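Local atomic coordinates of probable mannosyltransferase KTR4 (Saccharomyces cerevisiae, PDB entry 5A07), a protein that is a probable mannosyltransferase with a GT-A-type fold, and holds guanosine-5'-diphosphate and a manganese ion in one pocket. Residues B[258-263]-B[377-382]; B[236-241]-B[383-388]; B[405-408]-B[412-415]. All coordinates share one frame; numbering follows the deposited sequence.

Overall arrangement
From the N terminus, the chain first passes 236-241, on the edge strand 236-237 of a three-stranded antiparallel sheet, and then 258-263, on strand 256-262 of the large mixed sheet. After 113 residues, more of them helical than extended, 377-382 returns to 258-263 and closes interaction 1. The adjoining 383-388 then meets 236-241, so interaction 2 closes a longer loop with interaction 1 nested inside it. Interaction 3 follows in series as a short local closure between 405-408 and 412-415. Interactions 1 and 2 share the small sheet, whereas interaction 3 links it, through Thr385 N to Phe406 O, with the large sheet near the end of strand 256-262, where Tyr263 N meets Gln415 O.

Interaction 1: B[258-263]-B[377-382]. With MN (manganese (II) ion), chain G.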
# COMPACT_ATOMS: atom_id res chain seq x y z
N PHE B 258 6.54 0.68 1.11
CA PHE B 258 5.71 -0.44 1.46
C PHE B 258 6.53 -1.47 2.23
O PHE B 258 7.76 -1.46 2.22
CB PHE B 258 5.06 -1.06 0.21
CG PHE B 258 6.01 -1.89 -0.65
CD1 PHE B 258 6.82 -1.31 -1.57
CD2 PHE B 258 6.08 -3.26 -0.50
CE1 PHE B 258 7.69 -2.06 -2.35
CE2 PHE B 258 6.96 -4.02 -1.26
CZ PHE B 258 7.77 -3.41 -2.17
N VAL B 259 5.81 -2.36 2.88
CA VAL B 259 6.39 -3.53 3.55
C VAL B 259 5.98 -4.91 3.04
O VAL B 259 6.79 -5.90 3.16
CB VAL B 259 6.25 -3.51 5.10
CG1 VAL B 259 7.03 -2.39 5.74
CG2 VAL B 259 4.80 -3.43 5.54
N LEU B 260 4.75 -5.02 2.55
CA LEU B 260 4.17 -6.27 2.18
C LEU B 260 3.54 -6.13 0.77
O LEU B 260 3.03 -5.07 0.43
CB LEU B 260 3.10 -6.73 3.22
CG LEU B 260 3.74 -7.19 4.53
CD1 LEU B 260 2.77 -7.21 5.71
CD2 LEU B 260 4.41 -8.55 4.34
N ASN B 261 3.55 -7.20 -0.01
CA ASN B 261 3.22 -7.15 -1.45
C ASN B 261 2.49 -8.45 -1.76
O ASN B 261 3.07 -9.51 -1.62
CB ASN B 261 4.59 -7.05 -2.16
CG ASN B 261 4.49 -6.71 -3.62
OD1 ASN B 261 3.77 -7.37 -4.41
ND2 ASN B 261 5.26 -5.70 -4.01
N LEU B 262 1.23 -8.36 -2.15
CA LEU B 262 0.33 -9.48 -2.19
C LEU B 262 -0.46 -9.58 -3.51
O LEU B 262 -0.66 -8.61 -4.22
CB LEU B 262 -0.76 -9.35 -1.08
CG LEU B 262 -0.36 -9.17 0.39
CD1 LEU B 262 -1.61 -9.08 1.29
CD2 LEU B 262 0.53 -10.31 0.82
N TYR B 263 -0.99 -10.75 -3.71
CA TYR B 263 -2.02 -11.00 -4.70
C TYR B 263 -3.36 -10.56 -4.08
O TYR B 263 -3.56 -10.67 -2.87
CB TYR B 263 -2.07 -12.45 -5.09
CG TYR B 263 -0.93 -12.87 -5.96
CD1 TYR B 263 0.32 -13.19 -5.40
CD2 TYR B 263 -1.04 -12.86 -7.32
CE1 TYR B 263 1.41 -13.55 -6.22
CE2 TYR B 263 0.07 -13.18 -8.17
CZ TYR B 263 1.29 -13.54 -7.59
OH TYR B 263 2.39 -13.82 -8.40
N ILE B 377 11.39 -2.30 8.37
CA ILE B 377 10.20 -2.00 9.19
C ILE B 377 9.49 -3.31 9.45
O ILE B 377 8.70 -3.81 8.65
CB ILE B 377 9.30 -0.90 8.61
CG1 ILE B 377 10.12 0.37 8.48
CG2 ILE B 377 8.10 -0.76 9.55
CD1 ILE B 377 9.33 1.55 7.95
N GLY B 378 9.83 -3.93 10.59
CA GLY B 378 9.18 -5.14 11.01
C GLY B 378 7.69 -4.80 11.33
O GLY B 378 7.42 -3.85 12.09
N TYR B 379 6.76 -5.51 10.75
CA TYR B 379 5.36 -5.07 10.76
C TYR B 379 4.40 -6.21 10.59
O TYR B 379 4.65 -7.18 9.79
CB TYR B 379 5.10 -4.15 9.57
CG TYR B 379 3.65 -3.76 9.41
CD1 TYR B 379 3.17 -2.67 10.10
CD2 TYR B 379 2.84 -4.33 8.44
CE1 TYR B 379 1.85 -2.22 9.90
CE2 TYR B 379 1.54 -3.94 8.22
CZ TYR B 379 1.02 -2.87 9.01
OH TYR B 379 -0.24 -2.38 8.80
N HIS B 380 3.29 -6.16 11.31
CA HIS B 380 2.21 -7.17 11.12
C HIS B 380 0.86 -6.55 11.10
O HIS B 380 0.56 -5.70 11.94
CB HIS B 380 2.31 -8.20 12.23
CG HIS B 380 1.09 -9.04 12.43
ND1 HIS B 380 0.20 -8.83 13.46
CD2 HIS B 380 0.64 -10.12 11.76
CE1 HIS B 380 -0.74 -9.77 13.44
NE2 HIS B 380 -0.50 -10.56 12.41
N HIS B 381 0.03 -7.03 10.17
CA HIS B 381 -1.39 -6.82 10.16
C HIS B 381 -1.92 -8.17 9.78
O HIS B 381 -1.49 -8.79 8.78
CB HIS B 381 -1.77 -5.79 9.08
CG HIS B 381 -3.25 -5.52 8.91
ND1 HIS B 381 -4.15 -6.47 8.51
CD2 HIS B 381 -3.96 -4.39 9.08
CE1 HIS B 381 -5.35 -5.92 8.38
NE2 HIS B 381 -5.25 -4.66 8.74
N THR B 382 -2.87 -8.67 10.52
CA THR B 382 -3.34 -10.04 10.23
C THR B 382 -3.71 -10.25 8.74
O THR B 382 -4.33 -9.40 8.18
CB THR B 382 -4.61 -10.46 11.13
OG1 THR B 382 -4.94 -11.81 10.76
CG2 THR B 382 -5.84 -9.62 10.87
MN MN G . -7.21 -3.24 8.66
O HOH W 1 -8.32 -5.12 9.59
O HOH W 2 -6.96 -2.65 10.97
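Val259 and Leu260 pack against Tyr379, and the ring of that tyrosine can be followed outward from its root. CB of Tyr379 lies 4.1 Å from Val259 CG2. CG, placed anti to the backbone N (chi1 174°), keeps to the same methyl, and the approach is tightest at CD2, 3.6 Å from Val259 CG2. On the same ortho carbon a second methyl arrives at the ring edge, in its plane: Leu260 CD1, 4.0 Å from Tyr379 CD2. The valine crosses the tyrosine at about a right angle while the leucine closes on its rim. At the tip, Tyr379 OH is hydrogen-bonded to Asn320 OD1, so this buried ring carries a satisfied hydroxyl. The other methyl of Val259 turns to the start of 377-382, where CG1 sits 3.6 Å from Ile377 O; that carbonyl also accepts a hydrogen bond from Asn386 ND2.

Two residues beyond Tyr379, His381 sends its imidazole away from this apolar patch. Its NE2 binds manganese at 2.4 Å, alongside two waters and three further atoms, Glu232 OE1 among them. The other ring nitrogen, ND1, donates to Thr382 O at 3.0 Å (N-H...O 156°), nearly in the ring plane, which restrains the ring's rotation. GDP touches the same histidine, so the packed strand 379-381 leads directly into the metal-nucleotide site of this GT-A-type fold.

Interaction 2: B[236-241]-B[383-388]; sequences NFYCKI and PYTNCP
Tyr238 and Thr385 form a side-chain and water-mediated contact between segments that contain the two outer strands, 236-237 and 384-386, of a three-stranded antiparallel sheet. Strand 379-381 separates these edge strands; even the nearest CA atoms, those of Tyr238 and Cys387 just past them, are 7.7 Å apart, and the contact is made by side chains. Those of Tyr238 and Thr385 cross at about a right angle, with Tyr238 CE2 4.0 Å from Thr385 CG2. The two branches of the threonine divide the work. With CG2 anti to the backbone N and OG1 beside it (chi1 -62°), the methyl meets the aromatic carbon while the hydroxyl takes part in a water bridge. One water hydrogen-bonds both Tyr238 OH and Thr385 OG1, at 2.7 Å each, with an angle of about 123° at its oxygen. Both side chains also touch His380 of the central strand, so the bridge passes over that residue.

A second, apolar point lies farther along. SG of Cys239 approaches the Pro388 ring, 4.0 Å from CG and 4.1 Å from CD. The same sulfur is disulfide-bonded to Cys397, and Cys387, the residue before Pro388, is joined to Cys401; Tyr238 touches Cys401 as well.

The chemistry thus has two tiers: noncovalent contact is small, burying 150 Å² in all, and its polar part passes through one water, whereas covalent links fasten both segments to the nearby stretch of chain holding Cys397 and Cys401.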
# COMPACT_ATOMS: atom_id res chain seq x y z
N ASN B 236 1.12 -4.18 14.41
CA ASN B 236 2.30 -4.34 15.25
C ASN B 236 3.54 -3.89 14.55
O ASN B 236 3.65 -4.08 13.33
CB ASN B 236 2.48 -5.83 15.64
CG ASN B 236 1.27 -6.37 16.40
OD1 ASN B 236 1.09 -6.07 17.58
ND2 ASN B 236 0.38 -7.00 15.70
N PHE B 237 4.43 -3.25 15.30
CA PHE B 237 5.74 -2.92 14.83
C PHE B 237 6.73 -3.64 15.69
O PHE B 237 6.63 -3.65 16.94
CB PHE B 237 6.00 -1.44 14.91
CG PHE B 237 5.14 -0.63 13.95
CD1 PHE B 237 5.49 -0.47 12.62
CD2 PHE B 237 3.93 -0.13 14.36
CE1 PHE B 237 4.65 0.19 11.73
CE2 PHE B 237 3.12 0.54 13.50
CZ PHE B 237 3.45 0.66 12.17
N TYR B 238 7.79 -4.14 15.09
CA TYR B 238 8.74 -5.01 15.83
C TYR B 238 10.14 -4.48 15.94
O TYR B 238 10.87 -5.01 16.81
CB TYR B 238 8.83 -6.42 15.21
CG TYR B 238 7.52 -7.13 15.17
CD1 TYR B 238 6.86 -7.55 16.37
CD2 TYR B 238 6.89 -7.42 13.98
CE1 TYR B 238 5.58 -8.16 16.34
CE2 TYR B 238 5.65 -8.05 13.97
CZ TYR B 238 5.03 -8.43 15.16
OH TYR B 238 3.81 -9.01 15.08
N CYS B 239 10.52 -3.46 15.16
CA CYS B 239 11.90 -3.11 15.06
C CYS B 239 12.12 -1.64 15.15
O CYS B 239 11.40 -0.85 14.54
CB CYS B 239 12.48 -3.61 13.71
SG CYS B 239 12.21 -5.35 13.37
N LYS B 240 13.16 -1.26 15.86
CA LYS B 240 13.48 0.14 16.02
C LYS B 240 13.95 0.78 14.71
O LYS B 240 14.83 0.26 14.03
CB LYS B 240 14.57 0.31 17.05
CG LYS B 240 14.04 0.09 18.45
CD LYS B 240 14.92 0.70 19.52
CE LYS B 240 14.75 -0.10 20.83
NZ LYS B 240 15.82 -1.12 20.83
N ILE B 241 13.43 1.96 14.47
CA ILE B 241 13.77 2.76 13.31
C ILE B 241 14.39 4.05 13.79
O ILE B 241 13.70 4.89 14.38
CB ILE B 241 12.54 3.05 12.46
CG1 ILE B 241 11.93 1.73 12.01
CG2 ILE B 241 12.90 3.97 11.25
CD1 ILE B 241 12.77 0.96 10.98
N PRO B 383 -3.30 -11.35 8.11
CA PRO B 383 -2.53 -12.50 8.61
C PRO B 383 -1.03 -12.51 8.21
O PRO B 383 -0.39 -13.57 8.29
CB PRO B 383 -3.17 -13.65 7.86
CG PRO B 383 -3.51 -13.09 6.53
CD PRO B 383 -3.86 -11.64 6.77
N TYR B 384 -0.45 -11.37 7.88
CA TYR B 384 0.90 -11.37 7.28
C TYR B 384 1.86 -10.52 8.04
O TYR B 384 1.49 -9.48 8.64
CB TYR B 384 0.80 -10.91 5.83
CG TYR B 384 -0.10 -11.75 4.91
CD1 TYR B 384 0.17 -13.06 4.66
CD2 TYR B 384 -1.22 -11.20 4.32
CE1 TYR B 384 -0.67 -13.81 3.90
CE2 TYR B 384 -2.05 -11.92 3.49
CZ TYR B 384 -1.75 -13.22 3.27
OH TYR B 384 -2.54 -13.98 2.52
N THR B 385 3.12 -10.91 7.97
CA THR B 385 4.18 -10.25 8.71
C THR B 385 5.42 -10.07 7.84
O THR B 385 5.83 -11.01 7.15
CB THR B 385 4.59 -11.09 9.93
OG1 THR B 385 3.47 -11.22 10.82
CG2 THR B 385 5.64 -10.43 10.71
N ASN B 386 6.01 -8.86 7.88
CA ASN B 386 7.35 -8.62 7.41
C ASN B 386 8.26 -8.63 8.66
O ASN B 386 8.17 -7.70 9.47
CB ASN B 386 7.44 -7.25 6.72
CG ASN B 386 8.85 -6.93 6.28
OD1 ASN B 386 9.48 -7.71 5.52
ND2 ASN B 386 9.35 -5.78 6.72
N CYS B 387 9.12 -9.63 8.78
CA CYS B 387 9.95 -9.80 9.97
C CYS B 387 11.41 -10.00 9.55
O CYS B 387 11.77 -11.12 9.15
CB CYS B 387 9.47 -11.00 10.79
SG CYS B 387 10.39 -11.07 12.37
N PRO B 388 12.23 -8.93 9.55
CA PRO B 388 13.58 -9.07 9.00
C PRO B 388 14.54 -9.73 9.99
O PRO B 388 14.16 -9.96 11.17
CB PRO B 388 14.01 -7.61 8.76
CG PRO B 388 13.25 -6.83 9.82
CD PRO B 388 11.94 -7.51 9.94
O HOH W 3 3.58 -11.28 13.55

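Interaction 3: B[405-408]-B[412-415]; sequences KFTP and LDNQ
The ring edge of Phe406 faces a 3-10 segment that begins earlier in the chain and runs through 412-415, within the long loop joining strand 384-386 to helix 418-425. The side chains of Phe406 and Asp413 run antiparallel alongside one another, the ring and carboxylate planes inclined by 36°. Oxygens gather at the ring's edge: Leu412 O lies in the ring plane, 3.8 Å from Phe406 CE2, and Asp413 OD1 stands 4.0 Å from Phe406 CD2. The ring thus turns its CD2 and CE2 edge to a carboxylate and a carbonyl oxygen, an approach that is probably mildly favourable. Leu412 O is also the acceptor of the 3-10 segment's own bond, from Gln415 N at 2.9 Å. Ring stacking with Tyr384 ties Phe406 to strand 384-386.

Thr407 has a different neighbour for each branch. Its CG2, wedged between the backbone N and the carbonyl carbon, comes within 3.6 Å of Asp413 OD1, the two side chains meeting at a slant. Meanwhile OG1, anti to the backbone N (chi1 -175°), hydrogen-bonds Pro383 O and has Leu412 CD1 at 4.0 Å; the threonine and leucine side chains cross nearly perpendicularly. Asp413 uses its other oxygen, OD2, in a salt bridge with Lys73. Farther along 412-415, Gln415 NE2 donates to Asn414 OD1 over 2.9 Å, from above the carbonyl plane of the asparagine, 62° out of it.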
# COMPACT_ATOMS: atom_id res chain seq x y z
N LYS B 405 9.10 -15.34 8.56
CA LYS B 405 7.81 -16.01 8.52
C LYS B 405 6.66 -15.07 8.10
O LYS B 405 6.13 -14.30 8.90
CB LYS B 405 7.55 -16.59 9.92
CG LYS B 405 6.38 -17.54 10.03
CD LYS B 405 6.68 -18.76 9.19
CE LYS B 405 5.68 -19.87 9.55
NZ LYS B 405 5.87 -21.02 8.64
N PHE B 406 6.29 -15.17 6.84
CA PHE B 406 5.35 -14.32 6.19
C PHE B 406 3.96 -14.55 6.78
O PHE B 406 3.20 -13.62 6.94
CB PHE B 406 5.37 -14.68 4.71
CG PHE B 406 4.29 -14.12 3.87
CD1 PHE B 406 4.23 -12.73 3.60
CD2 PHE B 406 3.39 -14.93 3.28
CE1 PHE B 406 3.27 -12.19 2.78
CE2 PHE B 406 2.41 -14.39 2.44
CZ PHE B 406 2.39 -13.03 2.15
N THR B 407 3.64 -15.80 7.07
CA THR B 407 2.34 -16.16 7.61
C THR B 407 2.40 -17.53 8.30
O THR B 407 3.20 -18.38 7.90
CB THR B 407 1.27 -16.18 6.51
OG1 THR B 407 -0.00 -16.43 7.11
CG2 THR B 407 1.51 -17.26 5.48
N PRO B 408 1.60 -17.75 9.34
CA PRO B 408 1.62 -19.06 9.99
C PRO B 408 0.86 -20.14 9.20
O PRO B 408 1.02 -21.32 9.51
CB PRO B 408 0.98 -18.80 11.34
CG PRO B 408 0.07 -17.61 11.15
CD PRO B 408 0.70 -16.79 10.04
N LEU B 412 -1.59 -19.86 2.59
CA LEU B 412 -1.58 -18.48 2.10
C LEU B 412 -0.21 -18.09 1.52
O LEU B 412 -0.06 -16.92 1.09
CB LEU B 412 -1.95 -17.49 3.24
CG LEU B 412 -3.30 -17.73 3.92
CD1 LEU B 412 -3.46 -16.69 5.03
CD2 LEU B 412 -4.45 -17.69 2.90
N ASP B 413 0.78 -18.99 1.51
CA ASP B 413 2.12 -18.62 0.93
C ASP B 413 2.00 -18.17 -0.50
O ASP B 413 2.75 -17.26 -0.93
CB ASP B 413 3.15 -19.75 1.01
CG ASP B 413 3.68 -19.95 2.43
OD1 ASP B 413 3.77 -18.95 3.18
OD2 ASP B 413 4.08 -21.09 2.73
N ASN B 414 1.05 -18.73 -1.24
CA ASN B 414 0.88 -18.27 -2.62
C ASN B 414 0.20 -16.91 -2.82
O ASN B 414 0.06 -16.46 -3.96
CB ASN B 414 0.16 -19.34 -3.46
CG ASN B 414 -1.29 -19.48 -3.14
OD1 ASN B 414 -1.82 -19.00 -2.13
ND2 ASN B 414 -1.96 -20.21 -3.99
N GLN B 415 -0.19 -16.25 -1.73
CA GLN B 415 -0.63 -14.88 -1.79
C GLN B 415 0.53 -13.83 -1.73
O GLN B 415 0.30 -12.69 -1.92
CB GLN B 415 -1.67 -14.63 -0.66
CG GLN B 415 -2.89 -15.55 -0.73
CD GLN B 415 -3.54 -15.54 -2.07
OE1 GLN B 415 -4.03 -14.54 -2.51
NE2 GLN B 415 -3.54 -16.69 -2.76